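Local coordinates for protein HhaI Restriction Endonuclease (Haemophilus parahaemolyticus, PDB 6UKF) that is a restriction endonuclease that binds its cognate DNA and probably cuts it at the sequence GCGC, at residues G55-L59 with Y70-N74; S76-T82 with N115-Y120; S100-I106 with S151-I156. One frame throughout, in Å; residues are numbered along the deposited sequence.

Contact 1: residues G55-L59 with Y70-N74. With nucleotides of chain B.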
# COMPACT_ATOMS: atom_id res chain seq x y z
N GLY A 55 -3.46 4.96 0.11
CA GLY A 55 -3.05 5.69 1.30
C GLY A 55 -3.90 5.33 2.51
O GLY A 55 -5.01 4.80 2.40
N GLN A 56 -3.36 5.64 3.69
CA GLN A 56 -4.01 5.28 4.94
C GLN A 56 -3.46 6.11 6.09
O GLN A 56 -2.42 6.77 5.96
CB GLN A 56 -3.80 3.80 5.26
CG GLN A 56 -2.33 3.44 5.49
CD GLN A 56 -2.18 2.14 6.25
OE1 GLN A 56 -2.39 1.07 5.69
NE2 GLN A 56 -1.85 2.24 7.53
N PHE A 57 -4.15 6.05 7.22
CA PHE A 57 -3.61 6.51 8.50
C PHE A 57 -4.33 5.77 9.62
O PHE A 57 -5.54 5.52 9.54
CB PHE A 57 -3.70 8.03 8.68
CG PHE A 57 -5.07 8.62 8.44
CD1 PHE A 57 -5.98 8.77 9.48
CD2 PHE A 57 -5.42 9.08 7.18
CE1 PHE A 57 -7.22 9.33 9.26
CE2 PHE A 57 -6.67 9.64 6.96
CZ PHE A 57 -7.56 9.77 7.99
N VAL A 58 -3.59 5.42 10.67
CA VAL A 58 -4.15 4.70 11.81
C VAL A 58 -4.85 5.68 12.75
O VAL A 58 -4.32 6.75 13.06
CB VAL A 58 -3.06 3.90 12.53
CG1 VAL A 58 -3.59 3.31 13.83
CG2 VAL A 58 -2.52 2.80 11.63
N LEU A 59 -6.04 5.30 13.20
CA LEU A 59 -6.76 6.03 14.23
C LEU A 59 -7.02 5.09 15.40
O LEU A 59 -7.39 3.93 15.20
CB LEU A 59 -8.11 6.55 13.72
CG LEU A 59 -8.07 7.61 12.63
CD1 LEU A 59 -9.50 8.04 12.30
CD2 LEU A 59 -7.23 8.81 13.02
N TYR A 70 -5.31 10.44 16.35
CA TYR A 70 -4.36 10.14 15.30
C TYR A 70 -3.14 9.47 15.91
O TYR A 70 -2.57 9.98 16.88
CB TYR A 70 -3.95 11.45 14.64
CG TYR A 70 -3.34 11.32 13.26
CD1 TYR A 70 -4.13 11.04 12.16
CD2 TYR A 70 -1.98 11.51 13.06
CE1 TYR A 70 -3.59 10.94 10.90
CE2 TYR A 70 -1.43 11.41 11.80
CZ TYR A 70 -2.24 11.12 10.73
OH TYR A 70 -1.71 11.02 9.46
N SER A 71 -2.76 8.31 15.38
CA SER A 71 -1.65 7.58 15.97
C SER A 71 -0.39 8.44 15.90
O SER A 71 -0.03 8.93 14.82
CB SER A 71 -1.38 6.27 15.24
OG SER A 71 -0.19 5.68 15.74
N PRO A 72 0.32 8.64 17.02
CA PRO A 72 1.60 9.36 16.96
C PRO A 72 2.67 8.63 16.16
O PRO A 72 3.71 9.23 15.87
CB PRO A 72 2.01 9.48 18.43
CG PRO A 72 1.31 8.33 19.11
CD PRO A 72 0.01 8.18 18.38
N LYS A 73 2.44 7.37 15.79
CA LYS A 73 3.38 6.60 14.99
C LYS A 73 3.06 6.62 13.50
O LYS A 73 3.79 6.02 12.72
CB LYS A 73 3.44 5.15 15.50
CG LYS A 73 4.02 5.01 16.90
CD LYS A 73 3.89 3.58 17.41
CE LYS A 73 4.42 3.45 18.82
NZ LYS A 73 3.49 2.69 19.69
N ASN A 74 1.99 7.30 13.10
CA ASN A 74 1.71 7.45 11.68
C ASN A 74 2.86 8.18 10.99
O ASN A 74 3.63 8.92 11.61
CB ASN A 74 0.41 8.24 11.47
CG ASN A 74 -0.82 7.39 11.72
OD1 ASN A 74 -0.80 6.17 11.57
ND2 ASN A 74 -1.92 8.05 12.08
P DC B 7 0.48 5.10 8.50
OP1 DC B 7 0.77 6.55 8.43
OP2 DC B 7 -0.90 4.61 8.74
O5' DC B 7 1.02 4.43 7.16
C5' DC B 7 2.31 4.79 6.69
C4' DC B 7 2.68 4.03 5.44
O4' DC B 7 2.94 2.64 5.79
C3' DC B 7 1.61 4.00 4.35
O3' DC B 7 2.21 4.32 3.10
C2' DC B 7 1.06 2.58 4.40
C1' DC B 7 2.28 1.80 4.88
N1 DC B 7 1.95 0.52 5.55
C2 DC B 7 2.58 -0.66 5.14
O2 DC B 7 3.42 -0.61 4.23
N3 DC B 7 2.24 -1.82 5.75
C4 DC B 7 1.33 -1.82 6.72
N4 DC B 7 1.03 -2.99 7.30
C5 DC B 7 0.69 -0.63 7.15
C6 DC B 7 1.02 0.51 6.54
P DG B 6 0.21 1.95 14.59
OP1 DG B 6 -0.17 3.21 15.26
OP2 DG B 6 -0.78 0.86 14.47
O5' DG B 6 0.76 2.28 13.14
C5' DG B 6 1.80 3.23 13.00
C4' DG B 6 2.22 3.34 11.55
O4' DG B 6 2.90 2.12 11.15
C3' DG B 6 1.08 3.54 10.55
O3' DG B 6 1.48 4.53 9.61
C2' DG B 6 0.90 2.16 9.93
C1' DG B 6 2.32 1.62 9.95
N9 DG B 6 2.44 0.17 9.96
C8 DG B 6 1.72 -0.72 10.72
N7 DG B 6 2.08 -1.97 10.52
C5 DG B 6 3.11 -1.88 9.59
C6 DG B 6 3.89 -2.90 8.99
O6 DG B 6 3.83 -4.13 9.17
N1 DG B 6 4.82 -2.38 8.09
C2 DG B 6 4.97 -1.05 7.81
N2 DG B 6 5.92 -0.73 6.92
N3 DG B 6 4.25 -0.08 8.37
C4 DG B 6 3.34 -0.58 9.24
P DA B 5 2.01 -2.75 18.99
OP1 DA B 5 1.47 -1.91 20.08
OP2 DA B 5 1.37 -4.04 18.65
O5' DA B 5 2.10 -1.85 17.68
C5' DA B 5 2.82 -0.64 17.73
C4' DA B 5 3.05 -0.10 16.35
O4' DA B 5 3.92 -0.98 15.61
C3' DA B 5 1.79 0.05 15.49
O3' DA B 5 1.51 1.43 15.36
C2' DA B 5 2.14 -0.62 14.15
C1' DA B 5 3.64 -0.81 14.24
N9 DA B 5 4.19 -1.95 13.55
C8 DA B 5 3.91 -3.27 13.76
N7 DA B 5 4.59 -4.09 13.00
C5 DA B 5 5.39 -3.25 12.24
C6 DA B 5 6.35 -3.49 11.24
N6 DA B 5 6.67 -4.72 10.82
N1 DA B 5 6.96 -2.43 10.69
C2 DA B 5 6.64 -1.20 11.12
N3 DA B 5 5.76 -0.85 12.05
C4 DA B 5 5.16 -1.93 12.58
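Asn74 and Val58 meet in a site that holds the DNA backbone, where strand 51-62 meets the turn after strand 67-70. At its centre the Asn74 side-chain amide pairs with the Val58 backbone. Asn74 OD1 accepts from Val58 N at 3.0 Å, the donor being tilted 30° from the carbonyl plane. Asn74 ND2 donates to Val58 O at 2.9 Å; it approaches in the carbonyl plane of Val58, on a lone pair. The two bonds fix the rotation of the amide. Val58 O takes a second hydrogen, from Ser71 N at 3.2 Å. ND2 also lies over the centre of the Tyr70 ring.

Ser71 to Asn74 form a type I beta turn, closed by Asn74 N bonding to Ser71 O. Ser71 OG stands anti to its own N (chi1 173°) and has two partners. It accepts from Lys73 N, which makes an ST turn, and donates to OP1 of DG6 of chain B at 2.5 Å. On the strand, Gln56 NE2 donates to OP2 of DC7 of chain B at 2.8 Å, while Gln56 OE1 accepts from Lys157. Val58 CG2 rests against the sugar-phosphate chain of DG6 of chain B. Two consecutive phosphates are thus held from the two segments.

Behind the polar part lies an apolar layer. Phe57 CD1 meets Tyr70 CE1 at 3.5 Å, with the ring planes at 37°. Leu59 CD2 packs on Tyr70 CD1 at 3.9 Å. The hydroxyl of Tyr70 bonds to Ser76 O.

Strand 51-62 runs between strands 67-70 and 228-236. Phe57 and Leu59 touch Val230 of strand 228-236. Helix 80-91 covers this layer, with Thr82 on Phe57 and Tyr70, and Met86 and Met89 on Leu59.

Contact 2: residues S76-T82 with N115-Y120. With nucleotides of chain B.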
# COMPACT_ATOMS: atom_id res chain seq x y z
N SER A 76 2.51 10.26 8.21
CA SER A 76 2.15 11.51 7.56
C SER A 76 1.40 12.36 8.57
O SER A 76 0.78 11.85 9.50
CB SER A 76 1.27 11.29 6.32
OG SER A 76 -0.02 10.82 6.68
N GLU A 77 1.47 13.68 8.38
CA GLU A 77 0.91 14.59 9.36
C GLU A 77 -0.57 14.85 9.08
O GLU A 77 -1.06 14.68 7.96
CB GLU A 77 1.68 15.91 9.39
CG GLU A 77 1.55 16.74 8.11
CD GLU A 77 2.38 18.02 8.13
OE1 GLU A 77 2.07 18.89 7.39
OE2 GLU A 77 3.40 18.15 8.98
N ILE A 78 -1.27 15.28 10.12
CA ILE A 78 -2.67 15.66 9.98
C ILE A 78 -2.77 16.85 9.04
O ILE A 78 -2.11 17.88 9.24
CB ILE A 78 -3.25 15.99 11.37
CG1 ILE A 78 -3.21 14.75 12.27
CG2 ILE A 78 -4.66 16.51 11.24
CD1 ILE A 78 -3.49 15.05 13.72
N ASN A 79 -3.58 16.71 8.01
CA ASN A 79 -3.98 17.81 7.14
C ASN A 79 -5.47 18.08 7.32
O ASN A 79 -6.17 17.34 8.02
CB ASN A 79 -3.63 17.51 5.68
CG ASN A 79 -4.41 16.34 5.10
OD1 ASN A 79 -5.63 16.36 5.08
ND2 ASN A 79 -3.69 15.35 4.59
N PRO A 80 -5.99 19.16 6.73
CA PRO A 80 -7.40 19.51 6.99
C PRO A 80 -8.38 18.42 6.62
O PRO A 80 -9.45 18.32 7.22
CB PRO A 80 -7.60 20.78 6.15
CG PRO A 80 -6.24 21.37 6.04
CD PRO A 80 -5.30 20.20 5.94
N TYR A 81 -8.04 17.59 5.63
CA TYR A 81 -8.93 16.52 5.21
C TYR A 81 -8.86 15.34 6.17
O TYR A 81 -9.88 14.71 6.47
CB TYR A 81 -8.62 16.16 3.76
CG TYR A 81 -8.46 17.43 2.96
CD1 TYR A 81 -9.57 18.21 2.64
CD2 TYR A 81 -7.21 17.91 2.60
CE1 TYR A 81 -9.43 19.40 1.95
CE2 TYR A 81 -7.06 19.09 1.91
CZ TYR A 81 -8.17 19.84 1.59
OH TYR A 81 -8.03 21.02 0.90
N THR A 82 -7.66 15.04 6.69
CA THR A 82 -7.56 14.15 7.83
C THR A 82 -8.50 14.61 8.94
O THR A 82 -9.23 13.81 9.53
CB THR A 82 -6.13 14.14 8.37
OG1 THR A 82 -5.19 14.07 7.29
CG2 THR A 82 -5.92 12.96 9.31
N ASN A 115 -8.97 15.17 -1.90
CA ASN A 115 -8.07 16.20 -1.39
C ASN A 115 -7.05 15.62 -0.41
O ASN A 115 -5.90 16.05 -0.40
CB ASN A 115 -8.87 17.35 -0.77
CG ASN A 115 -9.49 18.25 -1.82
OD1 ASN A 115 -8.96 18.39 -2.92
ND2 ASN A 115 -10.62 18.86 -1.48
N TRP A 116 -7.45 14.65 0.40
CA TRP A 116 -6.47 13.97 1.24
C TRP A 116 -5.40 13.32 0.37
O TRP A 116 -4.20 13.46 0.63
CB TRP A 116 -7.13 12.91 2.13
CG TRP A 116 -6.13 12.30 3.07
CD1 TRP A 116 -5.87 12.70 4.35
CD2 TRP A 116 -5.23 11.22 2.80
NE1 TRP A 116 -4.87 11.92 4.89
CE2 TRP A 116 -4.46 11.01 3.96
CE3 TRP A 116 -5.01 10.40 1.68
CZ2 TRP A 116 -3.49 10.01 4.04
CZ3 TRP A 116 -4.04 9.42 1.77
CH2 TRP A 116 -3.29 9.23 2.93
N ILE A 117 -5.82 12.61 -0.68
CA ILE A 117 -4.89 11.94 -1.58
C ILE A 117 -3.94 12.95 -2.21
O ILE A 117 -2.72 12.73 -2.27
CB ILE A 117 -5.68 11.13 -2.63
CG1 ILE A 117 -6.29 9.89 -1.98
CG2 ILE A 117 -4.80 10.75 -3.82
CD1 ILE A 117 -7.27 9.14 -2.86
N LYS A 118 -4.47 14.07 -2.68
CA LYS A 118 -3.62 15.08 -3.29
C LYS A 118 -2.59 15.61 -2.30
O LYS A 118 -1.40 15.72 -2.61
CB LYS A 118 -4.47 16.22 -3.85
CG LYS A 118 -5.26 15.83 -5.08
CD LYS A 118 -6.15 16.95 -5.57
CE LYS A 118 -6.85 16.57 -6.87
NZ LYS A 118 -7.79 17.63 -7.32
N GLU A 119 -3.05 15.97 -1.09
CA GLU A 119 -2.13 16.45 -0.07
C GLU A 119 -1.05 15.42 0.22
O GLU A 119 0.15 15.73 0.24
CB GLU A 119 -2.90 16.76 1.21
CG GLU A 119 -3.83 17.96 1.14
CD GLU A 119 -3.13 19.27 1.45
OE1 GLU A 119 -2.08 19.24 2.14
OE2 GLU A 119 -3.62 20.33 1.01
N TYR A 120 -1.47 14.17 0.46
CA TYR A 120 -0.54 13.14 0.86
C TYR A 120 0.50 12.88 -0.22
O TYR A 120 1.70 12.85 0.05
CB TYR A 120 -1.30 11.86 1.19
CG TYR A 120 -0.39 10.70 1.50
CD1 TYR A 120 0.39 10.69 2.64
CD2 TYR A 120 -0.29 9.62 0.63
CE1 TYR A 120 1.24 9.64 2.92
CE2 TYR A 120 0.55 8.56 0.90
CZ TYR A 120 1.31 8.58 2.05
OH TYR A 120 2.15 7.53 2.34
P DG B 8 1.39 4.23 1.72
OP1 DG B 8 1.86 5.36 0.89
OP2 DG B 8 -0.05 4.07 2.00
O5' DG B 8 1.95 2.89 1.04
C5' DG B 8 3.30 2.85 0.63
C4' DG B 8 3.65 1.48 0.11
O4' DG B 8 3.65 0.52 1.19
C3' DG B 8 2.68 0.92 -0.92
O3' DG B 8 3.02 1.36 -2.19
C2' DG B 8 2.84 -0.59 -0.76
C1' DG B 8 3.15 -0.73 0.71
N9 DG B 8 2.01 -1.08 1.56
C8 DG B 8 1.18 -0.22 2.24
N7 DG B 8 0.28 -0.83 2.97
C5 DG B 8 0.55 -2.18 2.78
C6 DG B 8 -0.07 -3.33 3.32
O6 DG B 8 -1.02 -3.39 4.11
N1 DG B 8 0.52 -4.50 2.87
C2 DG B 8 1.58 -4.56 2.00
N2 DG B 8 2.02 -5.78 1.67
N3 DG B 8 2.18 -3.49 1.49
C4 DG B 8 1.62 -2.35 1.92
O HOH W 1 -3.18 12.28 7.34
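The ring of Tyr81 lies with one face against Asn115. Asn115 CB sits over the ring centre, 3.4 Å from the centroid of the Tyr81 ring and 8° off its normal, a CH-pi contact. Glu119 comes to the rim of the same ring instead. Glu119 has two conformers; in the one described, Glu119 CG is 3.5 Å from Tyr81 CE2, near the ring plane, so this contact is less certain.

Trp116 CG is anti to the backbone N (chi1 -175°), and this swings the indole out to the loop before helix 80-91. Its pyrrole edge meets that loop. Asn79 ND2 approaches Trp116 CD1 obliquely at 3.4 Å, with the amide and indole planes 53° apart. Thr82 OG1 lies at the indole edge. A water also lies there in the indole plane. It accepts from Trp116 NE1 at 3.0 Å, donates to Glu77 O and bonds with Thr82 OG1, so it joins the loop to the indole.

Asn79 and Thr82 form a capping box at the start of helix 80-91. Thr82 N donates to Asn79 OD1 at 2.9 Å, and Asn79 N donates back to Thr82 OG1. The cap faces helix 110-123, so the side chains that start one helix also pack on the other. The indole stacks on Phe232 of strand 228-236.

One turn further on, Tyr120 lies beside the indole, with Trp116 CH2 over its ring face, offset toward the rim. Ser76 CB meets the ring edge at Tyr120 CE1, 3.8 Å away. Tyr120 OH donates to OP1 of DG8 of chain B at 2.6 Å, and this phosphate oxygen lies in the plane of the ring.

Contact 3: residues S100-I106 with S151-I156. With CA (calcium ion), chain R; EDO (1,2-ethanediol), chain V; EDO (1,2-ethanediol), chain F; nucleotides of chain C.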
# COMPACT_ATOMS: atom_id res chain seq x y z
N SER A 100 -13.61 -3.56 13.01
CA SER A 100 -13.91 -4.77 12.26
C SER A 100 -12.97 -4.91 11.08
O SER A 100 -12.43 -3.93 10.57
CB SER A 100 -15.36 -4.78 11.75
OG SER A 100 -15.52 -3.88 10.67
N THR A 101 -12.76 -6.16 10.66
CA THR A 101 -11.98 -6.42 9.46
C THR A 101 -12.79 -6.15 8.20
O THR A 101 -12.21 -5.87 7.15
CB THR A 101 -11.50 -7.88 9.44
OG1 THR A 101 -12.61 -8.75 9.69
CG2 THR A 101 -10.42 -8.10 10.49
N LYS A 102 -14.11 -6.24 8.30
CA LYS A 102 -14.97 -5.93 7.17
C LYS A 102 -14.93 -4.44 6.85
O LYS A 102 -15.07 -4.05 5.68
CB LYS A 102 -16.39 -6.37 7.52
CG LYS A 102 -17.37 -6.38 6.37
CD LYS A 102 -18.75 -6.79 6.87
CE LYS A 102 -18.75 -8.21 7.41
N GLY A 103 -14.73 -3.60 7.85
CA GLY A 103 -14.65 -2.17 7.67
C GLY A 103 -16.01 -1.50 7.68
O GLY A 103 -17.05 -2.13 7.49
N LYS A 104 -15.99 -0.19 7.92
CA LYS A 104 -17.18 0.63 7.80
C LYS A 104 -16.85 1.85 6.95
O LYS A 104 -15.91 2.59 7.26
CB LYS A 104 -17.74 1.07 9.16
CG LYS A 104 -19.04 1.86 9.02
CD LYS A 104 -19.75 2.05 10.35
CE LYS A 104 -20.49 0.79 10.78
NZ LYS A 104 -21.28 1.00 12.01
N ILE A 105 -17.63 2.04 5.89
CA ILE A 105 -17.38 3.12 4.95
C ILE A 105 -17.65 4.46 5.61
O ILE A 105 -18.45 4.57 6.56
CB ILE A 105 -18.28 2.90 3.71
CG1 ILE A 105 -17.83 3.77 2.54
CG2 ILE A 105 -19.74 3.16 4.06
CD1 ILE A 105 -18.22 3.19 1.20
N ILE A 106 -16.97 5.49 5.13
CA ILE A 106 -17.09 6.84 5.64
C ILE A 106 -17.81 7.68 4.58
O ILE A 106 -17.25 7.92 3.50
CB ILE A 106 -15.72 7.43 5.99
CG1 ILE A 106 -15.10 6.63 7.14
CG2 ILE A 106 -15.85 8.90 6.39
CD1 ILE A 106 -13.58 6.69 7.20
N SER A 151 -13.26 5.90 -2.57
CA SER A 151 -14.03 5.65 -1.37
C SER A 151 -13.07 5.49 -0.20
O SER A 151 -11.86 5.35 -0.37
CB SER A 151 -14.93 4.41 -1.51
OG SER A 151 -14.15 3.23 -1.60
N CYS A 152 -13.63 5.50 1.01
CA CYS A 152 -12.84 5.54 2.23
C CYS A 152 -13.51 4.67 3.27
O CYS A 152 -14.72 4.78 3.49
CB CYS A 152 -12.73 6.98 2.72
SG CYS A 152 -11.85 7.19 4.27
N THR A 153 -12.73 3.80 3.92
CA THR A 153 -13.26 2.94 4.96
C THR A 153 -12.31 2.92 6.14
O THR A 153 -11.12 3.24 6.03
CB THR A 153 -13.52 1.51 4.45
OG1 THR A 153 -14.40 0.83 5.36
CG2 THR A 153 -12.21 0.72 4.33
N TYR A 154 -12.86 2.56 7.30
CA TYR A 154 -12.10 2.36 8.53
C TYR A 154 -12.16 0.87 8.84
O TYR A 154 -13.24 0.33 9.09
CB TYR A 154 -12.72 3.18 9.66
CG TYR A 154 -11.97 3.14 10.98
CD1 TYR A 154 -10.62 3.47 11.06
CD2 TYR A 154 -12.63 2.82 12.15
CE1 TYR A 154 -9.96 3.45 12.27
CE2 TYR A 154 -11.98 2.80 13.36
CZ TYR A 154 -10.64 3.12 13.42
OH TYR A 154 -10.00 3.10 14.64
N ARG A 155 -11.00 0.21 8.81
CA ARG A 155 -10.98 -1.24 9.00
C ARG A 155 -9.71 -1.66 9.72
O ARG A 155 -8.66 -1.02 9.59
CB ARG A 155 -11.09 -2.00 7.67
CG ARG A 155 -9.89 -1.89 6.73
CD ARG A 155 -10.17 -2.67 5.46
NE ARG A 155 -9.15 -2.55 4.42
CZ ARG A 155 -8.13 -3.39 4.25
NH1 ARG A 155 -7.97 -4.44 5.06
NH2 ARG A 155 -7.26 -3.19 3.27
N ILE A 156 -9.83 -2.75 10.47
CA ILE A 156 -8.66 -3.42 11.02
C ILE A 156 -7.81 -3.92 9.86
O ILE A 156 -8.30 -4.63 8.98
CB ILE A 156 -9.10 -4.60 11.90
CG1 ILE A 156 -9.89 -4.11 13.11
CG2 ILE A 156 -7.88 -5.42 12.33
CD1 ILE A 156 -10.55 -5.23 13.89
CA CA R . -13.85 1.56 0.66
C1 EDO V . -10.64 -11.92 10.78
O1 EDO V . -11.85 -11.32 11.25
C2 EDO V . -10.77 -12.29 9.31
O2 EDO V . -12.01 -12.98 9.09
C1 EDO F . -13.46 2.46 -5.12
O1 EDO F . -14.09 1.99 -3.93
C2 EDO F . -14.02 3.83 -5.48
O2 EDO F . -15.43 3.76 -5.68
P DT C 4 -13.61 -10.61 6.67
OP1 DT C 4 -13.76 -11.92 7.35
OP2 DT C 4 -14.08 -9.37 7.35
O5' DT C 4 -12.09 -10.43 6.28
C5' DT C 4 -11.45 -11.45 5.55
C4' DT C 4 -10.05 -11.04 5.18
O4' DT C 4 -10.09 -10.09 4.12
C3' DT C 4 -9.25 -10.39 6.30
O3' DT C 4 -8.43 -11.41 6.91
C2' DT C 4 -8.46 -9.25 5.62
C1' DT C 4 -8.91 -9.31 4.16
N1 DT C 4 -9.25 -8.02 3.52
C2 DT C 4 -8.49 -7.58 2.46
O2 DT C 4 -7.51 -8.17 2.04
N3 DT C 4 -8.91 -6.40 1.91
C4 DT C 4 -9.99 -5.64 2.30
O4 DT C 4 -10.29 -4.59 1.74
C5 DT C 4 -10.76 -6.17 3.39
C7 DT C 4 -11.96 -5.43 3.89
C6 DT C 4 -10.37 -7.33 3.94
O HOH W 2 -13.93 -0.99 11.51
O HOH W 3 -9.57 -5.72 6.99
O HOH W 4 -16.40 6.46 0.98
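Arg155 meets Gly103 where the short strand 104-105 and the turn before it pair with strand 148-156, at the edge of a five-stranded antiparallel sheet. Arg155 CB packs on Gly103 CA at 3.6 Å, a close approach possible because Gly103 has no side chain. CG stands between the backbone N and the carbonyl carbon (chi1 69°), and the chain then runs extended to NE. CD touches the thymine methyl: Arg155 CD to C7 of DT4 of chain C is 3.6 Å. NE lies near O4 of the same base. Beyond it the guanidinium lies with one face over the base, C4 of DT4 of chain C being 3.5 Å above the guanidinium plane. NH1 donates in plane to a water at 2.8 Å. That water donates to Thr101 O and Ile156 O. NH2 bonds to Gln53 and to O6 of a guanine base of the DNA, consistent with a role in sequence readout.

From Lys104 on, the backbones pair in antiparallel fashion; the register shifts in the turn before. Lys104 and Tyr154 exchange two N-H to O bonds. Ile156 N bonds to Ser100 O, and Ile106 N to Cys152 O. Thr101 OG1 donates to OP2 of DT4 of chain C at 2.8 Å, so the turn holds the phosphate of the nucleotide whose base Arg155 meets. At the other end Ile106 CD1 packs on Cys152 SG at 3.4 Å. Ile106 faces helix 80-91, and Phe113 of helix 110-123 covers both Ile106 and Cys152.

Ser151 and Thr153 line the calcium site, though in the conformer described the Thr153 hydroxyl is turned away from the ion. Ser151 OG binds the calcium ion at 2.8 Å, and the same oxygen is hydrogen-bonded to O1 of a 1,2-ethanediol 2.6 Å away.

In the fold
From the N terminus, contact 1 comes first and closes a short loop, joining strand 51-62 to the turn after its neighbour 67-70. Contact 2 opens just beyond it at residues 76-82 and closes at 115-120, bringing helices 80-91 and 110-123 together. Residues 100-106 lie inside that loop but pair with 151-156 beyond it, so contacts 2 and 3 cross; neither overlaps contact 1 in the chain. Contacts 1 and 3 lie in the same antiparallel sheet, at its two outer strands, 67-70 and 104-105. Tyr154 bonds to Leu59 O between them. Tyr70 and Phe57 touch contact 2, setting the helices against the sheet. All three contacts reach the DNA backbone.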